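Local coordinates for dihydrodipicolinate reductase N-terminus domain-containing protein (Mycobacterium smegmatis, PDB 6IAQ), which is an NADP-binding native amine dehydrogenase, of a family used for the asymmetric reductive amination of ketones, at residues Ser6-Val11 with Pro75-Ile80; Asn102-Ser107 with Pro315-Ala320; Lys220-Ala225 with Asp256-Glu261. All coordinates share one frame; numbering follows the deposited sequence.

Contact 1: residues Ser6-Val11 with Pro75-Ile80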
loop_
_atom_site.group_PDB
_atom_site.type_symbol
_atom_site.label_atom_id
_atom_site.label_comp_id
_atom_site.label_asym_id
_atom_site.label_seq_id
_atom_site.Cartn_x
_atom_site.Cartn_y
_atom_site.Cartn_z
ATOM N N SER A 6 -25.305 10.960 -6.603
ATOM C CA SER A 6 -25.048 10.383 -5.257
ATOM C C SER A 6 -26.161 10.855 -4.318
ATOM O O SER A 6 -26.691 11.962 -4.518
ATOM C CB SER A 6 -23.661 10.769 -4.754
ATOM O OG SER A 6 -23.458 10.350 -3.418
ATOM N N ASP A 7 -26.484 10.050 -3.319
ATOM C CA ASP A 7 -27.351 10.425 -2.175
ATOM C C ASP A 7 -26.625 11.445 -1.282
ATOM O O ASP A 7 -27.313 12.148 -0.511
ATOM C CB ASP A 7 -27.737 9.201 -1.331
ATOM C CG ASP A 7 -28.660 8.216 -2.024
ATOM O OD1 ASP A 7 -29.341 8.596 -3.022
ATOM O OD2 ASP A 7 -28.693 7.061 -1.557
ATOM N N ILE A 8 -25.287 11.490 -1.319
ATOM C CA ILE A 8 -24.477 12.176 -0.261
ATOM C C ILE A 8 -24.684 13.686 -0.399
ATOM O O ILE A 8 -24.517 14.225 -1.525
ATOM C CB ILE A 8 -22.984 11.790 -0.359
ATOM C CG1 ILE A 8 -22.780 10.307 -0.022
ATOM C CG2 ILE A 8 -22.121 12.713 0.493
ATOM C CD1 ILE A 8 -21.433 9.755 -0.454
ATOM N N ARG A 9 -24.986 14.334 0.717
ATOM C CA ARG A 9 -25.149 15.810 0.792
ATOM C C ARG A 9 -23.954 16.346 1.592
ATOM O O ARG A 9 -23.748 15.904 2.751
ATOM C CB ARG A 9 -26.526 16.173 1.374
ATOM C CG ARG A 9 -27.708 15.699 0.527
ATOM C CD ARG A 9 -29.042 15.767 1.260
ATOM N NE ARG A 9 -29.401 17.145 1.563
ATOM C CZ ARG A 9 -29.273 17.749 2.743
ATOM N NH1 ARG A 9 -28.847 17.094 3.818
ATOM N NH2 ARG A 9 -29.671 19.010 2.861
ATOM N N ALA A 10 -23.175 17.238 0.991
ATOM C CA ALA A 10 -21.900 17.726 1.585
ATOM C C ALA A 10 -21.915 19.252 1.783
ATOM O O ALA A 10 -22.506 19.949 0.932
ATOM C CB ALA A 10 -20.755 17.314 0.690
ATOM N N VAL A 11 -21.269 19.718 2.846
ATOM C CA VAL A 11 -20.913 21.148 3.060
ATOM C C VAL A 11 -19.394 21.289 2.875
ATOM O O VAL A 11 -18.638 20.518 3.506
ATOM C CB VAL A 11 -21.386 21.644 4.437
ATOM C CG1 VAL A 11 -20.674 22.932 4.877
ATOM C CG2 VAL A 11 -22.898 21.878 4.420
ATOM N N PRO A 75 -26.060 18.281 6.447
ATOM C CA PRO A 75 -25.393 17.440 5.463
ATOM C C PRO A 75 -24.954 16.101 6.074
ATOM O O PRO A 75 -24.829 16.002 7.271
ATOM C CB PRO A 75 -24.171 18.298 5.082
ATOM C CG PRO A 75 -23.831 19.015 6.377
ATOM C CD PRO A 75 -25.193 19.360 6.941
ATOM N N ASP A 76 -24.675 15.123 5.218
ATOM C CA ASP A 76 -24.067 13.822 5.612
ATOM C C ASP A 76 -22.601 14.020 5.995
ATOM O O ASP A 76 -22.081 13.186 6.769
ATOM C CB ASP A 76 -24.133 12.821 4.455
ATOM C CG ASP A 76 -25.562 12.501 4.078
ATOM O OD1 ASP A 76 -26.216 11.938 4.908
ATOM O OD2 ASP A 76 -26.003 12.873 2.960
ATOM N N ILE A 77 -21.948 15.040 5.431
ATOM C CA ILE A 77 -20.468 15.204 5.558
ATOM C C ILE A 77 -20.104 16.689 5.403
ATOM O O ILE A 77 -20.595 17.362 4.440
ATOM C CB ILE A 77 -19.706 14.309 4.546
ATOM C CG1 ILE A 77 -18.196 14.267 4.816
ATOM C CG2 ILE A 77 -19.997 14.746 3.122
ATOM C CD1 ILE A 77 -17.780 13.333 5.883
ATOM N N ALA A 78 -19.241 17.144 6.301
ATOM C CA ALA A 78 -18.490 18.414 6.183
ATOM C C ALA A 78 -17.074 18.075 5.710
ATOM O O ALA A 78 -16.429 17.211 6.318
ATOM C CB ALA A 78 -18.447 19.117 7.516
ATOM N N VAL A 79 -16.646 18.715 4.632
ATOM C CA VAL A 79 -15.339 18.488 3.955
ATOM C C VAL A 79 -14.462 19.713 4.272
ATOM O O VAL A 79 -14.761 20.777 3.758
ATOM C CB VAL A 79 -15.559 18.268 2.457
ATOM C CG1 VAL A 79 -14.258 17.967 1.759
ATOM C CG2 VAL A 79 -16.591 17.159 2.205
ATOM N N ILE A 80 -13.537 19.579 5.216
ATOM C CA ILE A 80 -12.867 20.726 5.874
ATOM C C ILE A 80 -11.448 20.878 5.310
ATOM O O ILE A 80 -10.626 19.944 5.436
ATOM C CB ILE A 80 -12.839 20.561 7.390
ATOM C CG1 ILE A 80 -14.245 20.264 7.945
ATOM C CG2 ILE A 80 -12.234 21.807 8.032
ATOM C CD1 ILE A 80 -14.251 19.989 9.428
HETATM O O HOH W 1 -28.332 14.584 4.039
#
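The guanidinium of Arg-9 and the carboxylate of Asp-76 stand almost perpendicular, their planes 84° apart, without touching, and a water bridges them: it lies at the guanidinium edge, in its plane, accepts from Arg-9 NH1 at 2.6 Å and donates to Asp-76 OD2. Pro-75 approaches the same guanidinium obliquely through CA, and the backbone oxygens of Thr-73 and His-74 hold its two terminal nitrogens. The setting is the parallel sheet of a Rossmann-type NADP-binding domain, where strands 9-13 and 77-80 are neighbours. With CG set beside the backbone N of Asp-76 (chi1 -63°), OD2 reaches Arg-9 N at 2.9 Å and takes its N-H through the anti lone pair. Arg-9 O in return accepts from Asp-76 N at 2.7 Å and, weakly, from Ile-77 N. Side chains then alternate between the sheet faces. Ala-10 CB rests 3.6 Å from Ile-77 CG2 on the face that helix 314-319 covers, whereas Val-11 CG2 presses on Pro-75 CG at 3.6 Å beside helix 66-73. Parallel pairing continues with Val-11 N to Ile-77 O and finishes in a nearly straight bond, Val-79 N to Val-11 O, 2.9 Å and 171° at the hydrogen.

Contact 2: residues Asn102-Ser107 with Pro315-Ala320. With NAP (NADP nicotinamide-adenine-dinucleotide phosphate), chain F.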
loop_
_atom_site.group_PDB
_atom_site.type_symbol
_atom_site.label_atom_id
_atom_site.label_comp_id
_atom_site.label_asym_id
_atom_site.label_seq_id
_atom_site.Cartn_x
_atom_site.Cartn_y
_atom_site.Cartn_z
ATOM N N ASN A 102 -20.828 14.351 10.253
ATOM C CA ASN A 102 -19.550 13.651 9.940
ATOM C C ASN A 102 -18.588 14.687 9.349
ATOM O O ASN A 102 -19.049 15.572 8.584
ATOM C CB ASN A 102 -19.742 12.528 8.932
ATOM C CG ASN A 102 -20.690 11.441 9.419
ATOM O OD1 ASN A 102 -20.453 10.833 10.460
ATOM N ND2 ASN A 102 -21.751 11.190 8.665
ATOM N N ALA A 103 -17.304 14.586 9.666
ATOM C CA ALA A 103 -16.293 15.536 9.147
ATOM C C ALA A 103 -15.058 14.769 8.672
ATOM O O ALA A 103 -14.535 13.942 9.417
ATOM C CB ALA A 103 -15.941 16.580 10.189
ATOM N N VAL A 104 -14.653 15.049 7.440
ATOM C CA VAL A 104 -13.313 14.674 6.913
ATOM C C VAL A 104 -12.532 15.997 6.802
ATOM O O VAL A 104 -13.125 16.993 6.359
ATOM C CB VAL A 104 -13.493 13.881 5.604
ATOM C CG1 VAL A 104 -14.056 14.726 4.469
ATOM C CG2 VAL A 104 -12.220 13.183 5.205
ATOM N N THR A 105 -11.300 16.037 7.290
ATOM C CA THR A 105 -10.497 17.282 7.345
ATOM C C THR A 105 -9.058 17.037 6.880
ATOM O O THR A 105 -8.515 15.951 7.165
ATOM C CB THR A 105 -10.520 17.887 8.750
ATOM O OG1 THR A 105 -9.828 19.139 8.727
ATOM C CG2 THR A 105 -9.907 17.006 9.810
ATOM N N LEU A 106 -8.453 18.060 6.280
ATOM C CA LEU A 106 -7.024 18.047 5.876
ATOM C C LEU A 106 -6.137 18.367 7.060
ATOM O O LEU A 106 -4.909 18.292 6.864
ATOM C CB LEU A 106 -6.805 19.051 4.740
ATOM C CG LEU A 106 -7.443 18.655 3.423
ATOM C CD1 LEU A 106 -7.041 19.623 2.346
ATOM C CD2 LEU A 106 -7.142 17.192 3.067
ATOM N N SER A 107 -6.684 18.754 8.235
ATOM C CA SER A 107 -5.845 19.138 9.396
ATOM C C SER A 107 -4.739 18.086 9.611
ATOM O O SER A 107 -5.072 16.953 9.935
ATOM C CB SER A 107 -6.664 19.366 10.644
ATOM O OG SER A 107 -7.490 20.516 10.486
ATOM N N PRO A 315 -17.018 8.152 1.609
ATOM C CA PRO A 315 -17.881 6.999 1.901
ATOM C C PRO A 315 -17.411 6.206 3.129
ATOM O O PRO A 315 -18.261 5.709 3.864
ATOM C CB PRO A 315 -17.834 6.124 0.645
ATOM C CG PRO A 315 -17.406 7.080 -0.456
ATOM C CD PRO A 315 -16.555 8.143 0.222
ATOM N N ASP A 316 -16.089 6.100 3.321
ATOM C CA ASP A 316 -15.485 5.366 4.454
ATOM C C ASP A 316 -15.880 6.062 5.734
ATOM O O ASP A 316 -16.242 5.361 6.672
ATOM C CB ASP A 316 -13.965 5.250 4.338
ATOM C CG ASP A 316 -13.483 4.495 3.110
ATOM O OD1 ASP A 316 -14.320 3.744 2.520
ATOM O OD2 ASP A 316 -12.296 4.679 2.744
ATOM N N VAL A 317 -15.818 7.404 5.760
ATOM C CA VAL A 317 -16.001 8.188 7.010
ATOM C C VAL A 317 -17.499 8.161 7.350
ATOM O O VAL A 317 -17.824 7.962 8.520
ATOM C CB VAL A 317 -15.407 9.607 6.865
ATOM C CG1 VAL A 317 -15.862 10.544 7.966
ATOM C CG2 VAL A 317 -13.877 9.546 6.836
ATOM N N ILE A 318 -18.384 8.249 6.355
ATOM C CA ILE A 318 -19.849 8.130 6.614
ATOM C C ILE A 318 -20.147 6.749 7.203
ATOM O O ILE A 318 -20.811 6.692 8.253
ATOM C CB ILE A 318 -20.683 8.444 5.366
ATOM C CG1 ILE A 318 -20.535 9.926 4.985
ATOM C CG2 ILE A 318 -22.142 8.053 5.616
ATOM C CD1 ILE A 318 -21.011 10.250 3.598
ATOM N N ALA A 319 -19.619 5.683 6.597
ATOM C CA ALA A 319 -19.872 4.275 6.999
ATOM C C ALA A 319 -19.155 3.901 8.309
ATOM O O ALA A 319 -19.518 2.873 8.886
ATOM C CB ALA A 319 -19.448 3.360 5.875
ATOM N N ALA A 320 -18.178 4.671 8.791
ATOM C CA ALA A 320 -17.304 4.276 9.933
ATOM C C ALA A 320 -18.045 4.443 11.251
ATOM O O ALA A 320 -19.009 5.186 11.320
ATOM C CB ALA A 320 -16.045 5.100 9.954
HETATM P PA NAP F . -5.943 28.309 2.033
HETATM O O1A NAP F . -6.004 28.452 0.585
HETATM O O2A NAP F . -5.345 29.390 2.982
HETATM O O5B NAP F . -7.468 27.981 2.517
HETATM C C5B NAP F . -7.886 28.067 3.886
HETATM C C4B NAP F . -9.365 28.427 3.904
HETATM O O4B NAP F . -9.875 28.460 5.235
HETATM C C3B NAP F . -9.710 29.805 3.278
HETATM O O3B NAP F . -10.770 29.517 2.334
HETATM C C2B NAP F . -10.268 30.669 4.406
HETATM O O2B NAP F . -11.394 31.487 4.017
HETATM C C1B NAP F . -10.819 29.579 5.272
HETATM N N9A NAP F . -11.020 29.875 6.689
HETATM C C8A NAP F . -10.126 30.270 7.618
HETATM N N7A NAP F . -10.747 30.328 8.802
HETATM C C5A NAP F . -12.014 29.886 8.623
HETATM C C6A NAP F . -13.226 29.652 9.450
HETATM N N6A NAP F . -13.222 29.901 10.753
HETATM N N1A NAP F . -14.327 29.199 8.855
HETATM C C2A NAP F . -14.400 28.914 7.538
HETATM N N3A NAP F . -13.351 29.090 6.704
HETATM C C4A NAP F . -12.195 29.594 7.224
HETATM O O3 NAP F . -5.138 26.944 2.473
HETATM P PN NAP F . -5.228 25.485 1.691
HETATM O O1N NAP F . -4.062 25.243 0.783
HETATM O O2N NAP F . -6.591 25.269 1.133
HETATM O O5D NAP F . -5.003 24.686 3.057
HETATM C C5D NAP F . -5.944 24.578 4.132
HETATM C C4D NAP F . -5.480 23.722 5.277
HETATM O O4D NAP F . -5.353 22.348 4.782
HETATM C C3D NAP F . -4.163 24.196 5.823
HETATM O O3D NAP F . -4.112 24.157 7.238
HETATM C C2D NAP F . -3.168 23.190 5.228
HETATM O O2D NAP F . -1.998 23.119 6.053
HETATM C C1D NAP F . -4.047 21.909 5.150
HETATM N N1N NAP F . -3.551 20.962 4.135
HETATM C C2N NAP F . -3.368 19.709 4.504
HETATM C C3N NAP F . -2.843 18.801 3.595
HETATM C C7N NAP F . -2.665 17.343 3.958
HETATM O O7N NAP F . -2.046 16.659 3.144
HETATM N N7N NAP F . -3.189 16.828 5.084
HETATM C C4N NAP F . -2.535 19.232 2.305
HETATM C C5N NAP F . -2.741 20.558 1.938
HETATM C C6N NAP F . -3.261 21.395 2.894
HETATM P P2B NAP F . -11.274 32.646 2.924
HETATM O O1X NAP F . -11.032 32.012 1.585
HETATM O O2X NAP F . -12.682 33.233 2.842
HETATM O O3X NAP F . -10.169 33.481 3.578
#
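Val-317 supplies the buried half of this strand-on-helix contact. Its CG1 branch, anti to the backbone N (chi1 166°), sits 3.9 Å from Ala-103 O, while its other methyl, CG2, faces Val-104 CG2 at 4.3 Å. All three residues are buried, and only the methyl pair is apolar on both sides; Ile-77 of the adjoining strand also touches Val-317. Asn-102 and Ile-318, by contrast, are partly exposed: Asn-102 ND2 lies 4.1 Å from Ile-318 CG1, the two side chains crossing at about a right angle. The amide finds its polar partners within the sheet instead, ND2 donating to Asp-76 O and OD1 accepting from Thr-134 N, which fixes its rotation and links the starts of the two neighbouring strands, 77-80 and 134-137. The example thus illustrates a Rossmann-type sheet covered on one face by a helix from far along the sequence: the axes of 315-319 and strand 102-105 come within 8.5 Å, their directions 144° apart. Beyond the strand's C-terminal end the chain reaches the cofactor, as is usual for such nucleotide-binding sheets. Leu-106 O accepts a hydrogen bond from the carboxamide N7N of NADP at 2.9 Å, with 168° at the hydrogen, and Leu-106 CB lies 3.5 Å from C2N of the nicotinamide ring.

Contact 3: residues Lys220-Ala225 with Asp256-Glu261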
loop_
_atom_site.group_PDB
_atom_site.type_symbol
_atom_site.label_atom_id
_atom_site.label_comp_id
_atom_site.label_asym_id
_atom_site.label_seq_id
_atom_site.Cartn_x
_atom_site.Cartn_y
_atom_site.Cartn_z
ATOM N N LYS A 220 9.851 4.462 23.272
ATOM C CA LYS A 220 10.989 4.527 24.218
ATOM C C LYS A 220 11.485 5.965 24.258
ATOM O O LYS A 220 11.773 6.445 25.345
ATOM C CB LYS A 220 12.113 3.587 23.773
ATOM C CG LYS A 220 13.400 3.665 24.578
ATOM C CD LYS A 220 14.383 2.598 24.168
ATOM C CE LYS A 220 15.617 2.557 25.044
ATOM N NZ LYS A 220 16.862 2.571 24.230
ATOM N N SER A 221 11.586 6.624 23.104
ATOM C CA SER A 221 12.218 7.957 22.982
ATOM C C SER A 221 11.621 8.706 21.781
ATOM O O SER A 221 11.438 8.062 20.725
ATOM C CB SER A 221 13.710 7.793 22.870
ATOM O OG SER A 221 14.269 8.810 22.062
ATOM N N ILE A 222 11.338 10.002 21.940
ATOM C CA ILE A 222 10.881 10.901 20.842
ATOM C C ILE A 222 11.853 12.081 20.772
ATOM O O ILE A 222 12.030 12.761 21.798
ATOM C CB ILE A 222 9.427 11.379 21.056
ATOM C CG1 ILE A 222 8.478 10.206 21.306
ATOM C CG2 ILE A 222 8.978 12.242 19.880
ATOM C CD1 ILE A 222 7.029 10.575 21.461
ATOM N N THR A 223 12.429 12.336 19.598
ATOM C CA THR A 223 13.277 13.523 19.313
ATOM C C THR A 223 12.811 14.212 18.034
ATOM O O THR A 223 12.083 13.598 17.242
ATOM C CB THR A 223 14.760 13.144 19.229
ATOM O OG1 THR A 223 14.876 12.008 18.368
ATOM C CG2 THR A 223 15.337 12.861 20.602
ATOM N N THR A 224 13.212 15.470 17.858
ATOM C CA THR A 224 12.726 16.363 16.782
ATOM C C THR A 224 13.711 17.506 16.614
ATOM O O THR A 224 14.329 17.884 17.608
ATOM C CB THR A 224 11.318 16.904 17.087
ATOM O OG1 THR A 224 10.896 17.583 15.907
ATOM C CG2 THR A 224 11.277 17.842 18.283
ATOM N N ALA A 225 13.829 18.034 15.406
ATOM C CA ALA A 225 14.624 19.239 15.100
ATOM C C ALA A 225 14.070 19.876 13.827
ATOM O O ALA A 225 13.491 19.155 12.978
ATOM C CB ALA A 225 16.087 18.906 14.956
ATOM N N ASP A 256 11.924 14.145 12.564
ATOM C CA ASP A 256 11.270 13.516 13.723
ATOM C C ASP A 256 11.767 12.084 13.818
ATOM O O ASP A 256 11.970 11.443 12.771
ATOM C CB ASP A 256 9.744 13.587 13.608
ATOM C CG ASP A 256 9.266 15.006 13.808
ATOM O OD1 ASP A 256 9.345 15.479 14.978
ATOM O OD2 ASP A 256 8.919 15.649 12.801
ATOM N N ARG A 257 11.925 11.605 15.043
ATOM C CA ARG A 257 12.466 10.259 15.330
ATOM C C ARG A 257 11.764 9.683 16.543
ATOM O O ARG A 257 11.659 10.385 17.573
ATOM C CB ARG A 257 13.968 10.367 15.588
ATOM C CG ARG A 257 14.654 9.054 15.929
ATOM C CD ARG A 257 16.096 9.392 16.254
ATOM N NE ARG A 257 17.015 8.455 15.653
ATOM C CZ ARG A 257 17.454 7.343 16.233
ATOM N NH1 ARG A 257 17.082 7.024 17.459
ATOM N NH2 ARG A 257 18.287 6.549 15.584
ATOM N N ILE A 258 11.292 8.450 16.412
ATOM C CA ILE A 258 10.706 7.678 17.532
ATOM C C ILE A 258 11.434 6.342 17.615
ATOM O O ILE A 258 11.395 5.574 16.629
ATOM C CB ILE A 258 9.193 7.513 17.357
ATOM C CG1 ILE A 258 8.494 8.879 17.266
ATOM C CG2 ILE A 258 8.644 6.637 18.475
ATOM C CD1 ILE A 258 6.983 8.789 17.218
ATOM N N GLU A 259 12.074 6.086 18.757
ATOM C CA GLU A 259 12.615 4.749 19.107
ATOM C C GLU A 259 11.545 3.989 19.867
ATOM O O GLU A 259 10.883 4.602 20.716
ATOM C CB GLU A 259 13.866 4.874 19.958
ATOM C CG GLU A 259 14.899 5.766 19.333
ATOM C CD GLU A 259 16.204 5.790 20.115
ATOM O OE1 GLU A 259 16.329 5.007 21.090
ATOM O OE2 GLU A 259 17.073 6.610 19.763
ATOM N N THR A 260 11.381 2.712 19.562
ATOM C CA THR A 260 10.429 1.838 20.276
ATOM C C THR A 260 11.202 0.961 21.260
ATOM O O THR A 260 12.396 0.683 21.008
ATOM C CB THR A 260 9.602 1.019 19.282
ATOM O OG1 THR A 260 10.480 0.122 18.596
ATOM C CG2 THR A 260 8.863 1.912 18.309
ATOM N N GLU A 261 10.528 0.528 22.327
ATOM C CA GLU A 261 11.105 -0.445 23.287
ATOM C C GLU A 261 11.449 -1.723 22.509
ATOM O O GLU A 261 12.516 -2.281 22.747
ATOM C CB GLU A 261 10.148 -0.686 24.460
ATOM C CG GLU A 261 9.934 0.527 25.359
ATOM C CD GLU A 261 11.157 1.064 26.115
ATOM O OE1 GLU A 261 12.315 0.582 25.889
ATOM O OE2 GLU A 261 10.968 2.012 26.926
HETATM O O HOH W 2 14.261 9.261 19.469
HETATM O O HOH W 3 9.115 13.917 16.923
#
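Thr-224 OG1 donates to Asp-256 OD1 at 2.8 Å, meeting the carboxylate from above its plane, 42° out of it. The hydroxyl stands anti to the backbone N (chi1 -172°), which sets it alongside the aspartate, the two side chains pointing the same way. A water donates both to Asp-256 OD1 and to Thr-223 O, and Thr-202 OG1 holds the other carboxylate oxygen, OD2. On the other face of the sheet from Thr-224 and Asp-256, Thr-223 OG1 packs against Arg-257 CB at 3.4 Å, and a second water joins that hydroxyl to Ser-221 OG. Behind these side chains lies the antiparallel ladder of strands 219-230 and 249-260, where 219-230 is the outermost strand of the mixed sheet within this chain: Thr-223 and Arg-257 form a hydrogen-bonded pair, with Thr-223 N to Arg-257 O at 2.9 Å, and Ile-222 faces Ile-258 in a non-hydrogen-bonded one. A classic beta bulge interrupts the regular pairing, since Lys-220 N and Ser-221 N both donate to Glu-259 O, at 2.8 and 3.2 Å, from the same face of its carbonyl plane. There the aliphatic chain of Lys-220 crosses Glu-261 at about a right angle, Lys-220 CD 3.4 Å from Glu-261 OE1. Farther out, helix 203-215 packs on the Ile-258 face through Leu-208, and Glu-267 forms a salt bridge with Arg-257 NE.

Contacts 1 and 2 belong to one parallel sheet, their centres 10 Å apart, and are joined directly because strands 77-80 and 102-105 are neighbours: Ala-78 N lies 2.8 Å from Asn-102 O, a probable hydrogen bond. Both approach NADP, contact 2 by binding it through Leu-106 and contact 1 more remotely, the side chain of Val-11 being about 9 Å from the cofactor. Contact 3 belongs to the mixed sheet, its centre 38 Å from that of contact 1 and 29 Å from that of contact 2. In sequence it is nested within the loop that contact 2 closes, so the chain builds that second sheet before returning to cover the first.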